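Local coordinates for protein dITP/XTP pyrophosphatase (Mycobacteroides abscessus, PDB 6WWD) that probably hydrolyses non-canonical purine nucleoside triphosphates such as XTP, dITP and ITP to monophosphates and diphosphate, so keeping them out of DNA and RNA, at residues V5-N9 / P10-A14; N52-I55 / K56-G60; W82-G85 / V86-R90; G166-T169 / A170-T174. All coordinates share one frame; numbering follows the deposited sequence.

In the fold
The four contacts follow one another along a HAM1-family chain, and all are local pairings within a loop, a turn or a helix. Contact 1, the loop 5-9 with the start of helix 10-22, supplies part of the predicted substrate site. Contact 2 lies on helix 49-64, its centre about 15 Å from that of contact 1; its Lys56 reaches the predicted metal-binding Asp72. Contact 3 touches contact 2 where Asn52 ND2 packs on Val86 CG1 at 3.5 Å, and Val86 also abuts Asp72. Contact 4 lies across the chain's centre from contact 2, about 33 Å away centre to centre, beside the predicted substrate residues Asp158 and Arg184.

Contact 1: V5-N9 / P10-A14; sequences VASRN and PKKLA
Val5 and Leu13 make the tight part of this junction between strand 2-5 and helix 10-22. The two branched side chains lie alongside each other and run opposite ways, with Val5 CB 3.7 Å from Leu13 CG. Leu13 CD1 also reaches back over the loop to within 3.3 Å of Asn9 O.

At the helix start the contact turns polar. Asn9 is the N-cap: its CG stands anti to the backbone N (chi1 -177°), which brings OD1 forward to accept from Lys11 N at 2.8 Å. The N-H comes from above the amide plane, some 45° out of it. A weak bond from Lys12 N to Asn9 O, 3.1 Å long, adds to the junction. Behind the cap, Ser7 OG accepts from Asn9 N at 3.0 Å, an ST turn that steadies the capping residue.

The solvent side is looser. Asn9 ND2 and Lys12 NZ are joined through one water, by a 3.0 Å bond to Asn9 ND2 and a weak one to Lys12 NZ, while Arg8 turns away to a salt bridge with Glu41. The Lys12 side chain passes near Ser73, its NZ in a long, weak ion pair with Asp71, and Pro193 of the second subunit packs on it. Residues 7-12 are predicted to bind substrate, and their Ser-x-Asn-x-x-Lys pattern at a capped helix start matches the nucleotide-binding signature of the HAM1 family.

Contact 2: N52-I55 / K56-G60; sequences NALI and KAREG
The flat guanidinium of Arg58 is laid back along the helix over Leu54. Leu54 CB sits over one of its faces, 3.8 Å above the plane and offset toward the rim, where it comes nearest to Arg58 NH2. Ile55 reaches the same group at a slant, its CG1 lying 3.9 Å from Arg58 NH1. Arg58 is extended from CG to NE, with CG anti to the carbonyl carbon (chi1 -67°), which carries the group back one turn over these two residues. The charge is answered outside the helix, where NE forms a salt bridge with Glu134 on strand 134-145.

All of this rides on a regular alpha-helix, part of helix 49-64, in which each N-H pairs with the carbonyl four residues earlier. The bond from Arg58 N to Leu54 O, at 2.9 Å, is nearly straight at 172°, whereas Glu59 N reaches Ile55 O over a longer 3.2 Å.

One side of the helix lies against the central sheet: Ala53, Leu54 and Ala57 pack on strand 118-128, and Ala57 also touches Ala70. Lys142 of the second subunit touches Leu54 as well. On another side Lys56 folds back past the preceding turn, its CD lying 3.6 Å from Asn52 O, because its chain bends at chi2 (138°) and chi3. Its NZ is thereby delivered to Asp72, the predicted magnesium ligand and proton acceptor, and is held besides by Glu44 and by the backbone oxygen of Asp71.

Contact 3: W82-G85 / V86-R90; sequences WMPG and VLSAR
Ser88 faces back across the turn toward Pro84 and Gly85. Its chi1 of -75° sets OG beside the residue's own N, and from there it donates to Gly85 O at 2.7 Å. The hydroxyl comes in the plane of that carbonyl, on a lone pair. Ser88 N reaches the same oxygen at 3.0 Å from well above the plane, 52° out of it, so two donors from one residue grip Gly85 O from different directions. Alongside, Pro84 CB rests 3.5 Å from Ser88 OG, an apolar flank to a polar group.

Met83 and Leu87 approach at a slant, joined only through their ends: Met83 CE meets Leu87 CD1 at 4.1 Å. The methionine chain is bent at both chi2 and chi3, which swings its methyl over to the leucine. Leu80 of the third subunit packs on Leu87, and Asn81 of that subunit on Met83.

The backbone follows two overlapping turns, a type II' turn from Pro84 to Leu87, closed by Leu87 N on Pro84 O at 3.0 Å, and a type I turn from Gly85 to Ser88. Gly85 takes the positive-phi place of the first; the peptide bond before Pro84 is cis. Val86 abuts the predicted metal-binding Asp72, and Ser88 O bonds the hydroxyl of Tyr157, a predicted substrate residue. Because Ser88 OG also accepts from Leu75 N, this buried hydroxyl both gives and receives a bond, which should fix its rotation and tie the double turn to strand 67-77.

Contact 4: G166-T169 / A170-T174; sequences GLRT and AAELT
Thr169 and Glu172 are brought together by complementary torsions. The hydroxyl of Thr169 sits between its backbone N and carbonyl carbon (chi1 71°), turned toward the chain that follows. Glu172 has its CG beside its own N (chi1 -78°) and runs extended beyond it, so that the carboxylate reaches back to the start of the turn. There Glu172 OE1 accepts from Thr169 N at 2.9 Å through its anti lone pair, the one away from the other oxygen. In return Glu172 N makes a weak 3.2 Å bond to Thr169 OG1, and a shorter one of 2.8 Å to Thr169 O, which it meets from well above the carbonyl plane. The reciprocal pairing of side chain and backbone has the form of a capping box, here at the start of a short helical turn, 170-172, that lacks the regular helix bonds.

Outside this box, Arg168 lays its guanidinium under Leu173, the two side chains crossing at about a right angle. Leu173 CD2 stands over the centre of the group, 3.4 Å above its plane and equally near to Arg168 NH1. The charge finds its partner elsewhere, for Arg168 NH1 is in a salt bridge with Glu177, while Arg168 NE and Glu172 OE1 remain 6.0 Å apart.

Thr169 OG1 is bonded as well to the backbone oxygen of Ala150, tying the turn to a neighbouring loop. Backbone hydrogen bonds pair Ala170 with Phe161, and Ala171 with Asn153 and Asp158. They fasten this loop, which in the chain joins strand 161-163 to helix 184-198, beside the predicted substrate residue Asp158.

Contact 1: V5-N9 / P10-A14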
loop_
_atom_site.group_PDB
_atom_site.type_symbol
_atom_site.label_atom_id
_atom_site.label_comp_id
_atom_site.label_asym_id
_atom_site.label_seq_id
_atom_site.Cartn_x
_atom_site.Cartn_y
_atom_site.Cartn_z
ATOM N N VAL D 5 -5.777 26.807 13.506
ATOM C CA VAL D 5 -4.715 25.807 13.546
ATOM C C VAL D 5 -5.109 24.734 14.562
ATOM O O VAL D 5 -5.307 25.035 15.746
ATOM C CB VAL D 5 -3.349 26.430 13.865
ATOM C CG1 VAL D 5 -2.290 25.338 13.904
ATOM C CG2 VAL D 5 -3.001 27.485 12.814
ATOM N N ALA D 6 -5.267 23.493 14.095
ATOM C CA ALA D 6 -5.734 22.387 14.937
ATOM C C ALA D 6 -4.605 21.911 15.856
ATOM O O ALA D 6 -4.116 20.785 15.787
ATOM C CB ALA D 6 -6.270 21.242 14.089
ATOM N N SER D 7 -4.207 22.805 16.745
ATOM C CA SER D 7 -3.115 22.541 17.663
ATOM C C SER D 7 -3.379 23.274 18.966
ATOM O O SER D 7 -4.059 24.303 18.981
ATOM C CB SER D 7 -1.780 23.002 17.068
ATOM O OG SER D 7 -0.703 22.777 17.958
ATOM N N ARG D 8 -2.853 22.723 20.062
ATOM C CA ARG D 8 -2.810 23.427 21.339
ATOM C C ARG D 8 -1.434 24.005 21.636
ATOM O O ARG D 8 -1.208 24.511 22.739
ATOM C CB ARG D 8 -3.219 22.488 22.471
ATOM C CG ARG D 8 -4.619 21.913 22.339
ATOM C CD ARG D 8 -4.904 20.936 23.462
ATOM N NE ARG D 8 -6.329 20.672 23.540
ATOM C CZ ARG D 8 -6.982 19.840 22.726
ATOM N NH1 ARG D 8 -6.331 19.163 21.784
ATOM N NH2 ARG D 8 -8.292 19.672 22.869
ATOM N N ASN D 9 -0.494 23.893 20.696
ATOM C CA ASN D 9 0.867 24.381 20.883
ATOM C C ASN D 9 1.011 25.792 20.323
ATOM O O ASN D 9 1.017 25.958 19.089
ATOM C CB ASN D 9 1.851 23.442 20.206
ATOM C CG ASN D 9 3.294 23.850 20.410
ATOM O OD1 ASN D 9 3.591 24.942 20.909
ATOM N ND2 ASN D 9 4.210 22.967 20.012
ATOM N N PRO D 10 1.174 26.821 21.162
ATOM C CA PRO D 10 1.340 28.172 20.612
ATOM C C PRO D 10 2.561 28.325 19.719
ATOM O O PRO D 10 2.523 29.134 18.784
ATOM C CB PRO D 10 1.433 29.053 21.869
ATOM C CG PRO D 10 0.685 28.262 22.930
ATOM C CD PRO D 10 1.057 26.828 22.632
ATOM N N LYS D 11 3.620 27.535 19.935
ATOM C CA LYS D 11 4.797 27.621 19.076
ATOM C C LYS D 11 4.470 27.285 17.629
ATOM O O LYS D 11 5.054 27.864 16.706
ATOM C CB LYS D 11 5.892 26.689 19.603
ATOM C CG LYS D 11 6.753 27.336 20.660
ATOM C CD LYS D 11 7.431 28.562 20.065
ATOM C CE LYS D 11 7.992 29.495 21.113
ATOM N NZ LYS D 11 6.951 30.349 21.790
ATOM N N LYS D 12 3.546 26.352 17.412
ATOM C CA LYS D 12 3.151 25.996 16.058
ATOM C C LYS D 12 2.478 27.168 15.355
ATOM O O LYS D 12 2.766 27.456 14.188
ATOM C CB LYS D 12 2.219 24.795 16.112
ATOM C CG LYS D 12 2.185 23.974 14.874
ATOM C CD LYS D 12 2.236 22.504 15.257
ATOM C CE LYS D 12 3.532 21.854 14.754
ATOM N NZ LYS D 12 3.520 20.358 14.834
ATOM N N LEU D 13 1.578 27.853 16.050
ATOM C CA LEU D 13 0.910 28.994 15.443
ATOM C C LEU D 13 1.907 30.112 15.165
ATOM O O LEU D 13 1.786 30.819 14.159
ATOM C CB LEU D 13 -0.250 29.457 16.324
ATOM C CG LEU D 13 -1.486 28.542 16.273
ATOM C CD1 LEU D 13 -1.331 27.285 17.109
ATOM C CD2 LEU D 13 -2.731 29.287 16.723
ATOM N N ALA D 14 2.891 30.290 16.052
ATOM C CA ALA D 14 3.905 31.319 15.850
ATOM C C ALA D 14 4.682 31.080 14.565
ATOM O O ALA D 14 4.982 32.025 13.828
ATOM C CB ALA D 14 4.860 31.362 17.041
HETATM O O HOH W 1 3.082 21.045 18.048
#

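Contact 2: N52-I55 / K56-G60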
loop_
_atom_site.group_PDB
_atom_site.type_symbol
_atom_site.label_atom_id
_atom_site.label_comp_id
_atom_site.label_asym_id
_atom_site.label_seq_id
_atom_site.Cartn_x
_atom_site.Cartn_y
_atom_site.Cartn_z
ATOM N N ASN D 52 -4.537 11.397 7.967
ATOM C CA ASN D 52 -4.869 11.802 9.319
ATOM C C ASN D 52 -4.798 13.310 9.486
ATOM O O ASN D 52 -5.603 13.875 10.224
ATOM C CB ASN D 52 -3.969 11.073 10.312
ATOM C CG ASN D 52 -4.522 9.702 10.676
ATOM O OD1 ASN D 52 -5.405 9.598 11.519
ATOM N ND2 ASN D 52 -4.030 8.646 10.012
ATOM N N ALA D 53 -3.884 13.983 8.791
ATOM C CA ALA D 53 -3.902 15.439 8.837
ATOM C C ALA D 53 -5.198 15.965 8.242
ATOM O O ALA D 53 -5.812 16.879 8.795
ATOM C CB ALA D 53 -2.689 16.029 8.110
ATOM N N LEU D 54 -5.663 15.347 7.145
ATOM C CA LEU D 54 -6.920 15.762 6.531
ATOM C C LEU D 54 -8.104 15.519 7.461
ATOM O O LEU D 54 -9.002 16.361 7.561
ATOM C CB LEU D 54 -7.127 15.036 5.196
ATOM C CG LEU D 54 -6.471 15.736 4.012
ATOM C CD1 LEU D 54 -6.486 14.819 2.757
ATOM C CD2 LEU D 54 -7.205 17.064 3.746
ATOM N N ILE D 55 -8.135 14.370 8.136
ATOM C CA ILE D 55 -9.232 14.121 9.065
ATOM C C ILE D 55 -9.294 15.227 10.114
ATOM O O ILE D 55 -10.369 15.762 10.411
ATOM C CB ILE D 55 -9.096 12.730 9.710
ATOM C CG1 ILE D 55 -9.383 11.632 8.680
ATOM C CG2 ILE D 55 -10.070 12.614 10.885
ATOM C CD1 ILE D 55 -9.036 10.237 9.181
ATOM N N LYS D 56 -8.142 15.614 10.661
ATOM C CA LYS D 56 -8.140 16.645 11.697
ATOM C C LYS D 56 -8.571 18.001 11.149
ATOM O O LYS D 56 -9.296 18.741 11.824
ATOM C CB LYS D 56 -6.760 16.746 12.336
ATOM C CG LYS D 56 -6.625 15.850 13.546
ATOM C CD LYS D 56 -5.300 15.125 13.603
ATOM C CE LYS D 56 -4.140 16.071 13.621
ATOM N NZ LYS D 56 -2.933 15.368 14.114
ATOM N N ALA D 57 -8.138 18.352 9.936
ATOM C CA ALA D 57 -8.507 19.658 9.401
ATOM C C ALA D 57 -9.992 19.726 9.066
ATOM O O ALA D 57 -10.640 20.757 9.327
ATOM C CB ALA D 57 -7.649 19.999 8.174
ATOM N N ARG D 58 -10.557 18.645 8.491
ATOM C CA ARG D 58 -11.996 18.625 8.215
ATOM C C ARG D 58 -12.786 18.857 9.492
ATOM O O ARG D 58 -13.769 19.610 9.510
ATOM C CB ARG D 58 -12.425 17.283 7.622
ATOM C CG ARG D 58 -11.900 16.968 6.260
ATOM C CD ARG D 58 -12.477 15.668 5.740
ATOM N NE ARG D 58 -11.741 15.249 4.552
ATOM C CZ ARG D 58 -11.009 14.149 4.475
ATOM N NH1 ARG D 58 -10.930 13.321 5.511
ATOM N NH2 ARG D 58 -10.366 13.868 3.349
ATOM N N GLU D 59 -12.377 18.189 10.565
ATOM C CA GLU D 59 -13.055 18.336 11.843
ATOM C C GLU D 59 -12.986 19.772 12.337
ATOM O O GLU D 59 -13.972 20.305 12.854
ATOM C CB GLU D 59 -12.436 17.380 12.857
ATOM C CG GLU D 59 -12.931 15.963 12.732
ATOM C CD GLU D 59 -14.407 15.847 13.104
ATOM O OE1 GLU D 59 -14.753 16.146 14.264
ATOM O OE2 GLU D 59 -15.216 15.459 12.243
ATOM N N GLY D 60 -11.827 20.413 12.183
ATOM C CA GLY D 60 -11.709 21.807 12.572
ATOM C C GLY D 60 -12.684 22.703 11.827
ATOM O O GLY D 60 -13.323 23.575 12.423
#

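Contact 3: W82-G85 / V86-R90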
loop_
_atom_site.group_PDB
_atom_site.type_symbol
_atom_site.label_atom_id
_atom_site.label_comp_id
_atom_site.label_asym_id
_atom_site.label_seq_id
_atom_site.Cartn_x
_atom_site.Cartn_y
_atom_site.Cartn_z
ATOM N N TRP D 82 5.620 0.648 7.142
ATOM C CA TRP D 82 5.562 2.097 7.298
ATOM C C TRP D 82 4.886 2.538 8.589
ATOM O O TRP D 82 4.649 3.734 8.773
ATOM C CB TRP D 82 4.949 2.753 6.050
ATOM C CG TRP D 82 5.993 2.649 4.959
ATOM C CD1 TRP D 82 7.103 3.435 4.820
ATOM C CD2 TRP D 82 6.087 1.649 3.940
ATOM N NE1 TRP D 82 7.859 3.017 3.756
ATOM C CE2 TRP D 82 7.257 1.922 3.193
ATOM C CE3 TRP D 82 5.272 0.579 3.555
ATOM C CZ2 TRP D 82 7.645 1.155 2.100
ATOM C CZ3 TRP D 82 5.670 -0.200 2.476
ATOM C CH2 TRP D 82 6.842 0.098 1.757
ATOM N N MET D 83 4.641 1.617 9.523
ATOM C CA MET D 83 4.463 1.986 10.920
ATOM C C MET D 83 5.848 2.317 11.505
ATOM O O MET D 83 6.866 2.056 10.875
ATOM C CB MET D 83 3.765 0.854 11.682
ATOM C CG MET D 83 2.392 0.441 11.101
ATOM S SD MET D 83 1.232 1.835 11.010
ATOM C CE MET D 83 0.772 1.962 12.747
ATOM N N PRO D 84 5.931 2.911 12.706
ATOM C CA PRO D 84 4.912 3.311 13.682
ATOM C C PRO D 84 3.833 4.241 13.135
ATOM O O PRO D 84 2.755 4.235 13.698
ATOM C CB PRO D 84 5.730 4.020 14.764
ATOM C CG PRO D 84 7.070 3.384 14.691
ATOM C CD PRO D 84 7.290 3.202 13.207
ATOM N N GLY D 85 4.112 4.995 12.072
ATOM C CA GLY D 85 3.057 5.787 11.450
ATOM C C GLY D 85 2.486 6.773 12.448
ATOM O O GLY D 85 3.216 7.370 13.242
ATOM N N VAL D 86 1.158 6.938 12.437
ATOM C CA VAL D 86 0.528 7.919 13.321
ATOM C C VAL D 86 0.456 7.435 14.761
ATOM O O VAL D 86 0.030 8.204 15.640
ATOM C CB VAL D 86 -0.859 8.334 12.782
ATOM C CG1 VAL D 86 -0.740 8.830 11.326
ATOM C CG2 VAL D 86 -1.854 7.198 12.891
ATOM N N LEU D 87 0.921 6.211 15.043
ATOM C CA LEU D 87 1.140 5.749 16.411
ATOM C C LEU D 87 2.580 5.978 16.892
ATOM O O LEU D 87 2.958 5.451 17.950
ATOM C CB LEU D 87 0.780 4.265 16.542
ATOM C CG LEU D 87 -0.716 3.940 16.684
ATOM C CD1 LEU D 87 -1.404 4.153 15.381
ATOM C CD2 LEU D 87 -0.935 2.503 17.127
ATOM N N SER D 88 3.371 6.783 16.169
ATOM C CA SER D 88 4.784 6.977 16.523
ATOM C C SER D 88 4.970 7.411 17.974
ATOM O O SER D 88 5.823 6.877 18.693
ATOM C CB SER D 88 5.417 8.013 15.591
ATOM O OG SER D 88 5.649 7.450 14.323
ATOM N N ALA D 89 4.185 8.387 18.422
ATOM C CA ALA D 89 4.342 8.952 19.759
ATOM C C ALA D 89 3.854 8.017 20.857
ATOM O O ALA D 89 4.134 8.275 22.032
ATOM C CB ALA D 89 3.599 10.292 19.853
ATOM N N ARG D 90 3.139 6.953 20.519
ATOM C CA ARG D 90 2.667 6.007 21.517
ATOM C C ARG D 90 2.959 4.575 21.080
ATOM O O ARG D 90 2.180 3.651 21.328
ATOM C CB ARG D 90 1.181 6.227 21.808
ATOM C CG ARG D 90 0.233 6.067 20.624
ATOM C CD ARG D 90 -1.180 6.504 21.005
ATOM N NE ARG D 90 -2.223 5.947 20.141
ATOM C CZ ARG D 90 -2.545 6.406 18.927
ATOM N NH1 ARG D 90 -1.888 7.437 18.388
ATOM N NH2 ARG D 90 -3.525 5.826 18.235
#

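Contact 4: G166-T169 / A170-T174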
loop_
_atom_site.group_PDB
_atom_site.type_symbol
_atom_site.label_atom_id
_atom_site.label_comp_id
_atom_site.label_asym_id
_atom_site.label_seq_id
_atom_site.Cartn_x
_atom_site.Cartn_y
_atom_site.Cartn_z
ATOM N N GLY D 166 24.934 9.611 5.558
ATOM C CA GLY D 166 25.944 9.514 6.594
ATOM C C GLY D 166 25.644 8.314 7.465
ATOM O O GLY D 166 24.680 7.578 7.238
ATOM N N LEU D 167 26.491 8.124 8.475
ATOM C CA LEU D 167 26.332 7.067 9.466
ATOM C C LEU D 167 25.830 7.597 10.798
ATOM O O LEU D 167 25.385 6.802 11.639
ATOM C CB LEU D 167 27.673 6.331 9.692
ATOM C CG LEU D 167 28.322 5.671 8.467
ATOM C CD1 LEU D 167 29.676 5.021 8.808
ATOM C CD2 LEU D 167 27.372 4.664 7.823
ATOM N N ARG D 168 25.880 8.909 11.006
ATOM C CA ARG D 168 25.469 9.500 12.269
ATOM C C ARG D 168 23.953 9.539 12.394
ATOM O O ARG D 168 23.228 9.592 11.392
ATOM C CB ARG D 168 26.020 10.912 12.406
ATOM C CG ARG D 168 27.534 10.998 12.560
ATOM C CD ARG D 168 27.942 12.454 12.574
ATOM N NE ARG D 168 27.730 13.057 11.265
ATOM C CZ ARG D 168 27.570 14.360 11.065
ATOM N NH1 ARG D 168 27.522 15.188 12.104
ATOM N NH2 ARG D 168 27.394 14.825 9.835
ATOM N N THR D 169 23.480 9.479 13.639
ATOM C CA THR D 169 22.061 9.596 13.929
ATOM C C THR D 169 21.646 11.059 13.986
ATOM O O THR D 169 22.477 11.961 14.111
ATOM C CB THR D 169 21.699 8.930 15.252
ATOM O OG1 THR D 169 22.228 9.702 16.337
ATOM C CG2 THR D 169 22.225 7.513 15.302
ATOM N N ALA D 170 20.329 11.286 13.917
ATOM C CA ALA D 170 19.828 12.652 13.983
ATOM C C ALA D 170 20.268 13.320 15.278
ATOM O O ALA D 170 20.607 14.508 15.284
ATOM C CB ALA D 170 18.308 12.682 13.846
ATOM N N ALA D 171 20.295 12.564 16.380
ATOM C CA ALA D 171 20.757 13.110 17.650
ATOM C C ALA D 171 22.258 13.379 17.673
ATOM O O ALA D 171 22.722 14.104 18.557
ATOM C CB ALA D 171 20.388 12.169 18.798
ATOM N N GLU D 172 23.034 12.821 16.735
ATOM C CA GLU D 172 24.462 13.121 16.691
ATOM C C GLU D 172 24.796 14.366 15.892
ATOM O O GLU D 172 25.938 14.827 15.954
ATOM C CB GLU D 172 25.255 11.953 16.097
ATOM C CG GLU D 172 25.493 10.799 17.047
ATOM C CD GLU D 172 26.232 9.653 16.383
ATOM O OE1 GLU D 172 25.773 9.168 15.335
ATOM O OE2 GLU D 172 27.271 9.222 16.906
ATOM N N LEU D 173 23.840 14.941 15.172
ATOM C CA LEU D 173 24.165 16.099 14.356
ATOM C C LEU D 173 24.362 17.311 15.259
ATOM O O LEU D 173 23.610 17.524 16.212
ATOM C CB LEU D 173 23.062 16.344 13.320
ATOM C CG LEU D 173 22.831 15.191 12.329
ATOM C CD1 LEU D 173 21.838 15.555 11.231
ATOM C CD2 LEU D 173 24.147 14.715 11.719
ATOM N N THR D 174 25.395 18.104 14.953
ATOM C CA THR D 174 25.702 19.310 15.709
ATOM C C THR D 174 24.766 20.455 15.332
ATOM O O THR D 174 24.252 20.501 14.211
ATOM C CB THR D 174 27.147 19.725 15.473
ATOM O OG1 THR D 174 27.305 20.119 14.105
ATOM C CG2 THR D 174 28.084 18.567 15.788
HETATM O O HOH W 2 25.611 6.777 14.933
#